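Local coordinates for protein pentalenene synthase (Streptomyces chartreusis NRRL 3882, PDB 6Q4S) that catalyses the magnesium-dependent cyclisation of (2E,6E)-farnesyl diphosphate, probably to the bicyclic sesquiterpene alcohol 7-epi-alpha-eudesmol, at residues I219-D224 with Y260-A265; D213-T218 with H303-N308; R99-T104 with C117-A122. All blocks are in the same frame, centred on the assembly; numbering follows the deposited sequence.

Contact 1. Residues I219-D224 with Y260-A265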
loop_
_atom_site.group_PDB
_atom_site.type_symbol
_atom_site.label_atom_id
_atom_site.label_comp_id
_atom_site.label_asym_id
_atom_site.label_seq_id
_atom_site.Cartn_x
_atom_site.Cartn_y
_atom_site.Cartn_z
ATOM N N ILE A 219 12.022 19.946 -0.451
ATOM C CA ILE A 219 11.621 20.140 0.943
ATOM C C ILE A 219 12.563 19.462 1.906
ATOM O O ILE A 219 12.876 20.033 2.931
ATOM C CB ILE A 219 10.158 19.685 1.195
ATOM C CG1 ILE A 219 9.230 20.600 0.447
ATOM C CG2 ILE A 219 9.839 19.682 2.705
ATOM C CD1 ILE A 219 7.886 19.953 0.138
ATOM N N GLY A 220 13.045 18.258 1.580
ATOM C CA GLY A 220 13.968 17.559 2.533
ATOM C C GLY A 220 15.284 18.330 2.674
ATOM O O GLY A 220 15.835 18.455 3.775
ATOM N N PHE A 221 15.757 18.859 1.557
ATOM C CA PHE A 221 17.039 19.629 1.561
ATOM C C PHE A 221 16.877 20.988 2.284
ATOM O O PHE A 221 17.754 21.389 3.048
ATOM C CB PHE A 221 17.518 19.860 0.154
ATOM C CG PHE A 221 17.968 18.601 -0.591
ATOM C CD1 PHE A 221 18.206 17.376 0.027
ATOM C CD2 PHE A 221 18.131 18.677 -1.954
ATOM C CE1 PHE A 221 18.577 16.236 -0.726
ATOM C CE2 PHE A 221 18.502 17.557 -2.706
ATOM C CZ PHE A 221 18.736 16.361 -2.103
ATOM N N MET A 222 15.731 21.682 2.099
ATOM C CA MET A 222 15.468 22.919 2.879
ATOM C C MET A 222 15.378 22.638 4.343
ATOM O O MET A 222 15.942 23.360 5.180
ATOM C CB MET A 222 14.161 23.616 2.404
ATOM C CG MET A 222 14.263 24.150 0.983
ATOM S SD MET A 222 12.927 25.210 0.276
ATOM C CE MET A 222 12.674 26.099 1.739
ATOM N N ASN A 223 14.677 21.571 4.696
ATOM C CA ASN A 223 14.642 21.200 6.055
ATOM C C ASN A 223 16.006 20.823 6.640
ATOM O O ASN A 223 16.243 21.162 7.793
ATOM C CB ASN A 223 13.654 20.081 6.338
ATOM C CG ASN A 223 12.184 20.504 6.130
ATOM O OD1 ASN A 223 11.886 21.653 5.836
ATOM N ND2 ASN A 223 11.290 19.553 6.255
ATOM N N ASP A 224 16.893 20.146 5.892
ATOM C CA ASP A 224 18.254 19.914 6.415
ATOM C C ASP A 224 19.043 21.241 6.615
ATOM O O ASP A 224 19.681 21.390 7.599
ATOM C CB ASP A 224 19.045 19.039 5.467
ATOM C CG ASP A 224 18.563 17.562 5.448
ATOM O OD1 ASP A 224 17.539 17.192 6.122
ATOM O OD2 ASP A 224 19.292 16.762 4.797
ATOM N N TYR A 260 22.675 24.682 -0.757
ATOM C CA TYR A 260 21.845 25.727 -1.351
ATOM C C TYR A 260 21.779 25.569 -2.825
ATOM O O TYR A 260 20.672 25.557 -3.386
ATOM C CB TYR A 260 22.392 27.091 -0.919
ATOM C CG TYR A 260 21.787 28.345 -1.448
ATOM C CD1 TYR A 260 20.516 28.753 -1.042
ATOM C CD2 TYR A 260 22.551 29.230 -2.246
ATOM C CE1 TYR A 260 19.980 29.972 -1.473
ATOM C CE2 TYR A 260 22.034 30.453 -2.667
ATOM C CZ TYR A 260 20.749 30.817 -2.283
ATOM O OH TYR A 260 20.222 32.011 -2.700
ATOM N N ARG A 261 22.912 25.377 -3.490
ATOM C CA ARG A 261 22.866 25.150 -4.949
ATOM C C ARG A 261 22.083 23.844 -5.377
ATOM O O ARG A 261 21.430 23.813 -6.398
ATOM C CB ARG A 261 24.293 25.168 -5.559
ATOM C CG ARG A 261 24.344 25.368 -7.079
ATOM C CD ARG A 261 25.601 24.797 -7.768
ATOM N NE ARG A 261 25.724 23.359 -7.502
ATOM C CZ ARG A 261 24.966 22.397 -8.041
ATOM N NH1 ARG A 261 24.040 22.646 -8.969
ATOM N NH2 ARG A 261 25.156 21.156 -7.647
ATOM N N MET A 262 22.243 22.759 -4.652
ATOM C CA MET A 262 21.480 21.514 -4.936
ATOM C C MET A 262 19.927 21.716 -4.875
ATOM O O MET A 262 19.158 21.195 -5.710
ATOM C CB MET A 262 21.862 20.481 -3.886
ATOM C CG MET A 262 23.275 19.918 -4.056
ATOM S SD MET A 262 23.582 18.495 -2.982
ATOM C CE MET A 262 22.597 17.202 -3.759
ATOM N N THR A 263 19.534 22.490 -3.874
ATOM C CA THR A 263 18.157 22.807 -3.576
ATOM C C THR A 263 17.547 23.657 -4.648
ATOM O O THR A 263 16.497 23.295 -5.173
ATOM C CB THR A 263 18.024 23.481 -2.231
ATOM O OG1 THR A 263 18.591 22.661 -1.232
ATOM C CG2 THR A 263 16.570 23.716 -1.875
ATOM N N ILE A 264 18.229 24.737 -5.031
ATOM C CA ILE A 264 17.809 25.567 -6.171
ATOM C C ILE A 264 17.776 24.803 -7.501
ATOM O O ILE A 264 16.864 24.988 -8.297
ATOM C CB ILE A 264 18.694 26.850 -6.259
ATOM C CG1 ILE A 264 18.321 27.783 -5.110
ATOM C CG2 ILE A 264 18.578 27.560 -7.612
ATOM C CD1 ILE A 264 19.466 28.645 -4.661
ATOM N N ALA A 265 18.737 23.915 -7.743
ATOM C CA ALA A 265 18.689 23.033 -8.907
ATOM C C ALA A 265 17.445 22.051 -8.931
ATOM O O ALA A 265 16.911 21.788 -10.005
ATOM C CB ALA A 265 20.001 22.218 -8.991
#
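The Phe221 ring is met obliquely by two neighbours, the methyl end of Met262 and the hydroxyl of Thr263, while Leu240 and Ala174 also pack on this side chain. Met262 CE comes to 4.2 Å from Phe221 CE2, a loose dispersion contact suited to a flexible thioether beside an aromatic ring. The second flat group, the Tyr260 ring, takes no part across the seam: Ile264 CD1 of its own helix sits 3.4 Å above its plane, over the ring centre, and the ring also meets that of Phe7.

Thr263 divides its two branches between Phe221 and Met222. Its OG1 lies 3.3 Å from Phe221 CB, the two side chains sliding past each other in opposite directions. This is packing; the hydroxyl's polar partner is the backbone O of Ala259, one turn back, which satisfies it within its own helix and suits a threonine to this buried place. The other branch, CG2, is anti to the backbone N (OG1 taking chi1 -56°), and this brings it to 3.7 Å from Met222 CG; the Thr263 and Met222 side chains cross at about a right angle.

The axes of the two segments run antiparallel at 155° and approach to 9.4 Å. Away from this seam, Asp224 is salt-bridged to Arg177, a probable substrate-binding residue. The seam joins helix 252-284 to helix 206-228, whose Asn223 and Ser227, probable ligands of the third magnesium ion, belong to what is probably the NSE metal-binding motif of the all-helical class I terpene synthase fold.

Contact 2. Residues D213-T218 with H303-N308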
loop_
_atom_site.group_PDB
_atom_site.type_symbol
_atom_site.label_atom_id
_atom_site.label_comp_id
_atom_site.label_asym_id
_atom_site.label_seq_id
_atom_site.Cartn_x
_atom_site.Cartn_y
_atom_site.Cartn_z
ATOM N N ASP A 213 8.627 13.727 -6.740
ATOM C CA ASP A 213 9.992 13.429 -6.305
ATOM C C ASP A 213 10.832 14.680 -6.100
ATOM O O ASP A 213 11.497 14.797 -5.056
ATOM C CB ASP A 213 10.700 12.551 -7.290
ATOM C CG ASP A 213 10.246 11.113 -7.244
ATOM O OD1 ASP A 213 9.661 10.603 -6.239
ATOM O OD2 ASP A 213 10.577 10.450 -8.232
ATOM N N LEU A 214 10.772 15.625 -7.026
ATOM C CA LEU A 214 11.520 16.914 -6.810
ATOM C C LEU A 214 10.990 17.771 -5.675
ATOM O O LEU A 214 11.749 18.413 -4.953
ATOM C CB LEU A 214 11.535 17.737 -8.081
ATOM C CG LEU A 214 12.264 17.098 -9.255
ATOM C CD1 LEU A 214 11.873 17.755 -10.546
ATOM C CD2 LEU A 214 13.801 17.169 -9.112
ATOM N N ALA A 215 9.666 17.801 -5.488
ATOM C CA ALA A 215 9.096 18.485 -4.361
ATOM C C ALA A 215 9.628 17.851 -3.085
ATOM O O ALA A 215 9.938 18.536 -2.096
ATOM C CB ALA A 215 7.559 18.434 -4.385
ATOM N N ALA A 216 9.712 16.528 -3.053
ATOM C CA ALA A 216 10.208 15.884 -1.851
ATOM C C ALA A 216 11.726 16.220 -1.634
ATOM O O ALA A 216 12.188 16.487 -0.507
ATOM C CB ALA A 216 10.023 14.405 -1.952
ATOM N N ASP A 217 12.485 16.227 -2.712
ATOM C CA ASP A 217 13.944 16.623 -2.591
ATOM C C ASP A 217 14.076 18.022 -2.018
ATOM O O ASP A 217 14.782 18.238 -1.035
ATOM C CB ASP A 217 14.657 16.588 -3.934
ATOM C CG ASP A 217 14.766 15.186 -4.499
ATOM O OD1 ASP A 217 14.628 14.181 -3.732
ATOM O OD2 ASP A 217 14.951 15.089 -5.724
ATOM N N THR A 218 13.353 18.951 -2.632
ATOM C CA THR A 218 13.436 20.342 -2.312
ATOM C C THR A 218 13.125 20.515 -0.904
ATOM O O THR A 218 13.861 21.141 -0.181
ATOM C CB THR A 218 12.452 21.140 -3.164
ATOM O OG1 THR A 218 12.774 20.973 -4.534
ATOM C CG2 THR A 218 12.466 22.621 -2.825
ATOM N N HIS A 303 1.572 24.399 -2.304
ATOM C CA HIS A 303 1.262 24.672 -0.926
ATOM C C HIS A 303 2.268 24.035 -0.002
ATOM O O HIS A 303 2.555 24.593 1.077
ATOM C CB HIS A 303 -0.190 24.238 -0.536
ATOM C CG HIS A 303 -1.266 24.866 -1.386
ATOM N ND1 HIS A 303 -2.453 24.231 -1.691
ATOM C CD2 HIS A 303 -1.321 26.077 -1.998
ATOM C CE1 HIS A 303 -3.171 25.004 -2.483
ATOM N NE2 HIS A 303 -2.497 26.120 -2.702
ATOM N N TRP A 304 2.748 22.831 -0.376
ATOM C CA TRP A 304 3.689 22.164 0.483
ATOM C C TRP A 304 5.087 22.841 0.438
ATOM O O TRP A 304 5.700 23.079 1.479
ATOM C CB TRP A 304 3.759 20.659 0.176
ATOM C CG TRP A 304 3.051 19.979 1.214
ATOM C CD1 TRP A 304 1.709 19.522 1.192
ATOM C CD2 TRP A 304 3.517 19.783 2.533
ATOM N NE1 TRP A 304 1.371 19.034 2.416
ATOM C CE2 TRP A 304 2.441 19.163 3.270
ATOM C CE3 TRP A 304 4.734 20.042 3.180
ATOM C CZ2 TRP A 304 2.554 18.816 4.599
ATOM C CZ3 TRP A 304 4.854 19.684 4.543
ATOM C CH2 TRP A 304 3.753 19.056 5.227
ATOM N N ILE A 305 5.603 23.049 -0.756
ATOM C CA ILE A 305 6.935 23.665 -0.890
ATOM C C ILE A 305 6.934 25.050 -0.227
ATOM O O ILE A 305 7.762 25.308 0.673
ATOM C CB ILE A 305 7.372 23.802 -2.358
ATOM C CG1 ILE A 305 7.476 22.453 -3.021
ATOM C CG2 ILE A 305 8.715 24.557 -2.398
ATOM C CD1 ILE A 305 7.614 22.505 -4.543
ATOM N N ASN A 306 5.926 25.885 -0.541
ATOM C CA ASN A 306 5.906 27.262 -0.009
ATOM C C ASN A 306 5.555 27.362 1.437
ATOM O O ASN A 306 6.244 28.079 2.237
ATOM C CB ASN A 306 5.020 28.137 -0.823
ATOM C CG ASN A 306 5.417 29.617 -0.703
ATOM O OD1 ASN A 306 6.574 29.997 -0.938
ATOM N ND2 ASN A 306 4.455 30.449 -0.331
ATOM N N GLY A 307 4.566 26.557 1.833
ATOM C CA GLY A 307 4.079 26.596 3.186
ATOM C C GLY A 307 5.059 26.043 4.164
ATOM O O GLY A 307 5.191 26.514 5.312
ATOM N N ASN A 308 5.727 24.970 3.760
ATOM C CA ASN A 308 6.761 24.422 4.626
ATOM C C ASN A 308 7.867 25.482 4.850
ATOM O O ASN A 308 8.304 25.673 5.949
ATOM C CB ASN A 308 7.400 23.140 4.060
ATOM C CG ASN A 308 8.452 22.556 5.026
ATOM O OD1 ASN A 308 8.140 22.097 6.119
ATOM N ND2 ASN A 308 9.691 22.692 4.661
#
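Thr218, which meets Ile305 through its methyl, grips Leu214 O twice. The hydroxyl OG1 donates to Leu214 O at 2.8 Å, and Thr218 N gives the same oxygen the usual helical bond at 2.9 Å. The two donors arrive from opposite faces of the carbonyl plane; OG1 stands 37° out of it, with a C=O...O angle of 143°. A threonine suits this buried turn because its own helix takes up the hydroxyl, and only hydrocarbon is presented to the neighbouring helix.

This is core helix packing of the alpha-helical terpene synthase fold, joining helix 206-228 to the final long helix, 288-313. The hydrocarbon that Thr218 presents is CG2, which lies 4.2 Å from Ile305 CG2. Ile305 reaches across with both branches: the other, ending in CD1, rests 4.1 Å from Ala215 CB. With chi1 at -62°, CG1 lies beside the backbone N and CG2 beside the carbonyl carbon, which divides the isoleucine between Ala215 and Thr218, one turn apart. The small Ala215 lets the backbones come close, its CA being 6.6 Å from Ile305 CA.

Helix 252-284 also packs on residues 213-218, where Leu214 touches Leu273 and Thr218 touches Cys266. Trp304 leans away to Ile183 and to the ring of Tyr58, and the amide ND2 of Asn308 is hydrogen-bonded to OD1 of Asn223, a probable magnesium ligand.

Contact 3. Residues R99-T104 with C117-A122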
loop_
_atom_site.group_PDB
_atom_site.type_symbol
_atom_site.label_atom_id
_atom_site.label_comp_id
_atom_site.label_asym_id
_atom_site.label_seq_id
_atom_site.Cartn_x
_atom_site.Cartn_y
_atom_site.Cartn_z
ATOM N N ARG A 99 4.611 -0.390 11.912
ATOM C CA ARG A 99 3.889 -1.381 11.073
ATOM C C ARG A 99 2.412 -1.433 11.344
ATOM O O ARG A 99 1.655 -1.717 10.432
ATOM C CB ARG A 99 4.518 -2.773 11.233
ATOM C CG ARG A 99 5.888 -2.755 10.584
ATOM C CD ARG A 99 6.689 -4.036 10.654
ATOM N NE ARG A 99 7.973 -3.864 9.952
ATOM C CZ ARG A 99 8.754 -4.881 9.556
ATOM N NH1 ARG A 99 8.396 -6.139 9.808
ATOM N NH2 ARG A 99 9.869 -4.633 8.913
ATOM N N GLU A 100 1.975 -1.166 12.584
ATOM C CA GLU A 100 0.538 -1.032 12.892
ATOM C C GLU A 100 0.007 0.197 12.196
ATOM O O GLU A 100 -1.036 0.151 11.547
ATOM C CB GLU A 100 0.274 -0.963 14.436
ATOM C CG GLU A 100 -1.193 -0.905 14.794
ATOM C CD GLU A 100 -1.917 -2.200 14.495
ATOM O OE1 GLU A 100 -2.996 -2.205 13.867
ATOM O OE2 GLU A 100 -1.403 -3.263 14.918
ATOM N N LEU A 101 0.760 1.275 12.184
ATOM C CA LEU A 101 0.351 2.467 11.430
ATOM C C LEU A 101 0.293 2.218 9.914
ATOM O O LEU A 101 -0.573 2.745 9.187
ATOM C CB LEU A 101 1.268 3.618 11.780
ATOM C CG LEU A 101 1.458 4.025 13.262
ATOM C CD1 LEU A 101 2.478 5.170 13.322
ATOM C CD2 LEU A 101 0.128 4.434 13.820
ATOM N N ILE A 102 1.159 1.341 9.428
ATOM C CA ILE A 102 1.160 1.005 8.026
ATOM C C ILE A 102 -0.098 0.188 7.670
ATOM O O ILE A 102 -0.700 0.404 6.619
ATOM C CB ILE A 102 2.449 0.215 7.604
ATOM C CG1 ILE A 102 3.630 1.165 7.670
ATOM C CG2 ILE A 102 2.320 -0.355 6.180
ATOM C CD1 ILE A 102 5.000 0.509 7.548
ATOM N N VAL A 103 -0.511 -0.750 8.501
ATOM C CA VAL A 103 -1.633 -1.606 8.074
ATOM C C VAL A 103 -2.987 -0.968 8.298
ATOM O O VAL A 103 -3.946 -1.412 7.754
ATOM C CB VAL A 103 -1.581 -2.987 8.715
ATOM C CG1 VAL A 103 -0.283 -3.685 8.375
ATOM C CG2 VAL A 103 -1.695 -2.968 10.202
ATOM N N THR A 104 -3.071 0.114 9.072
ATOM C CA THR A 104 -4.377 0.721 9.424
ATOM C C THR A 104 -5.092 1.162 8.166
ATOM O O THR A 104 -6.284 0.887 8.010
ATOM C CB THR A 104 -4.176 1.824 10.493
ATOM O OG1 THR A 104 -3.902 1.194 11.747
ATOM C CG2 THR A 104 -5.350 2.746 10.632
ATOM N N CYS A 117 -1.926 1.327 21.404
ATOM C CA CYS A 117 -1.236 2.283 22.238
ATOM C C CYS A 117 -1.819 3.617 21.825
ATOM O O CYS A 117 -2.590 3.658 20.874
ATOM C CB CYS A 117 0.278 2.138 22.096
ATOM S SG CYS A 117 1.006 2.585 20.514
ATOM N N PRO A 118 -1.507 4.702 22.547
ATOM C CA PRO A 118 -2.176 5.950 22.194
ATOM C C PRO A 118 -2.037 6.329 20.708
ATOM O O PRO A 118 -3.032 6.689 20.065
ATOM C CB PRO A 118 -1.464 6.983 23.103
ATOM C CG PRO A 118 -1.075 6.187 24.300
ATOM C CD PRO A 118 -0.704 4.827 23.778
ATOM N N ILE A 119 -0.830 6.258 20.154
ATOM C CA ILE A 119 -0.627 6.631 18.750
ATOM C C ILE A 119 -1.442 5.777 17.749
ATOM O O ILE A 119 -2.014 6.322 16.795
ATOM C CB ILE A 119 0.841 6.672 18.389
ATOM C CG1 ILE A 119 1.026 7.409 17.060
ATOM C CG2 ILE A 119 1.433 5.278 18.248
ATOM C CD1 ILE A 119 2.350 8.120 17.051
ATOM N N THR A 120 -1.588 4.464 18.006
ATOM C CA THR A 120 -2.238 3.576 17.014
ATOM C C THR A 120 -3.728 3.771 17.082
ATOM O O THR A 120 -4.402 3.773 16.068
ATOM C CB THR A 120 -1.834 2.102 17.160
ATOM O OG1 THR A 120 -2.175 1.543 18.456
ATOM C CG2 THR A 120 -0.350 1.964 16.941
ATOM N N LEU A 121 -4.235 3.988 18.292
ATOM C CA LEU A 121 -5.648 4.331 18.454
ATOM C C LEU A 121 -5.992 5.663 17.845
ATOM O O LEU A 121 -7.035 5.782 17.217
ATOM C CB LEU A 121 -6.026 4.313 19.951
ATOM C CG LEU A 121 -5.900 2.900 20.577
ATOM C CD1 LEU A 121 -5.735 3.033 22.098
ATOM C CD2 LEU A 121 -7.073 1.990 20.226
ATOM N N ALA A 122 -5.123 6.649 18.022
ATOM C CA ALA A 122 -5.290 7.961 17.426
ATOM C C ALA A 122 -5.318 7.848 15.940
ATOM O O ALA A 122 -6.197 8.417 15.283
ATOM C CB ALA A 122 -4.215 8.918 17.869
HETATM O O HOH W 1 -3.115 2.407 13.995
#
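The helical segments 99-103 and 118-122 run almost parallel, 7° apart with axes 9.8 Å from each other, and are nearest at Leu101 and Thr120, whose CA atoms are 6.3 Å apart. Thr120 meets the other helix through its methyl. CG2 lies 3.7 Å from Glu100 CG and 4.0 Å from Leu101 CD2, and the Thr120 side chain crosses those of Glu100 and Leu101 at about a right angle. Glu100 offers only its aliphatic part: with CG anti to the backbone N the chain passes the methyl and bends, and its carboxylate goes to Arg107, to Val115 N and to Arg99 of the second subunit. These partners would probably favour its charged form. The contact thus joins helices 90-103 and 118-131 of the alpha-helical terpene synthase fold beside the second subunit.

Thr120 OG1 takes the crowded position between N and carbonyl carbon (chi1 60°), which turns it back toward the start of its helix. There it accepts from Cys117 N at 3.0 Å, nearly straight at 158°, and is hydrogen-bonded to Val115 O. Cys117 is the N-cap, so this is the N3-to-N-cap half of a capping box; Pro118 follows in the first turn, where a helix needs no backbone N-H. With an alanine here in place of Thr120, Cys117 N and Val115 O would probably lose the hydroxyl they share and a gap would open beside Glu100 CG.

Farther along, a water bridges the helices, donating to Thr120 O at 2.8 Å and lying 2.7 Å from Thr104 OG1. Leu101 CD2 also comes to 4.5 Å from Ile119 CG1, while Leu101 O takes the indole N-H groups of Trp123 and Trp146.

How the contacts relate
Contacts 1 and 2 share helix 206-228: residues 213-218 pack on the last helix, residues 219-224 on helix 252-284, and the two centres are 10 Å apart. Along the chain, contact 1 is nested inside the loop closed by contact 2. Contact 3 closes earlier in the sequence and lies across the chain's centre from contact 1, their centres 31 Å apart. All three are buried, contact 2 nearest the middle of the chain. In the first two, threonine hydroxyls are absorbed by their own helix and the seams are apolar; contact 3 adds a bridging water and a helix cap, and its glutamate pairs with the second subunit.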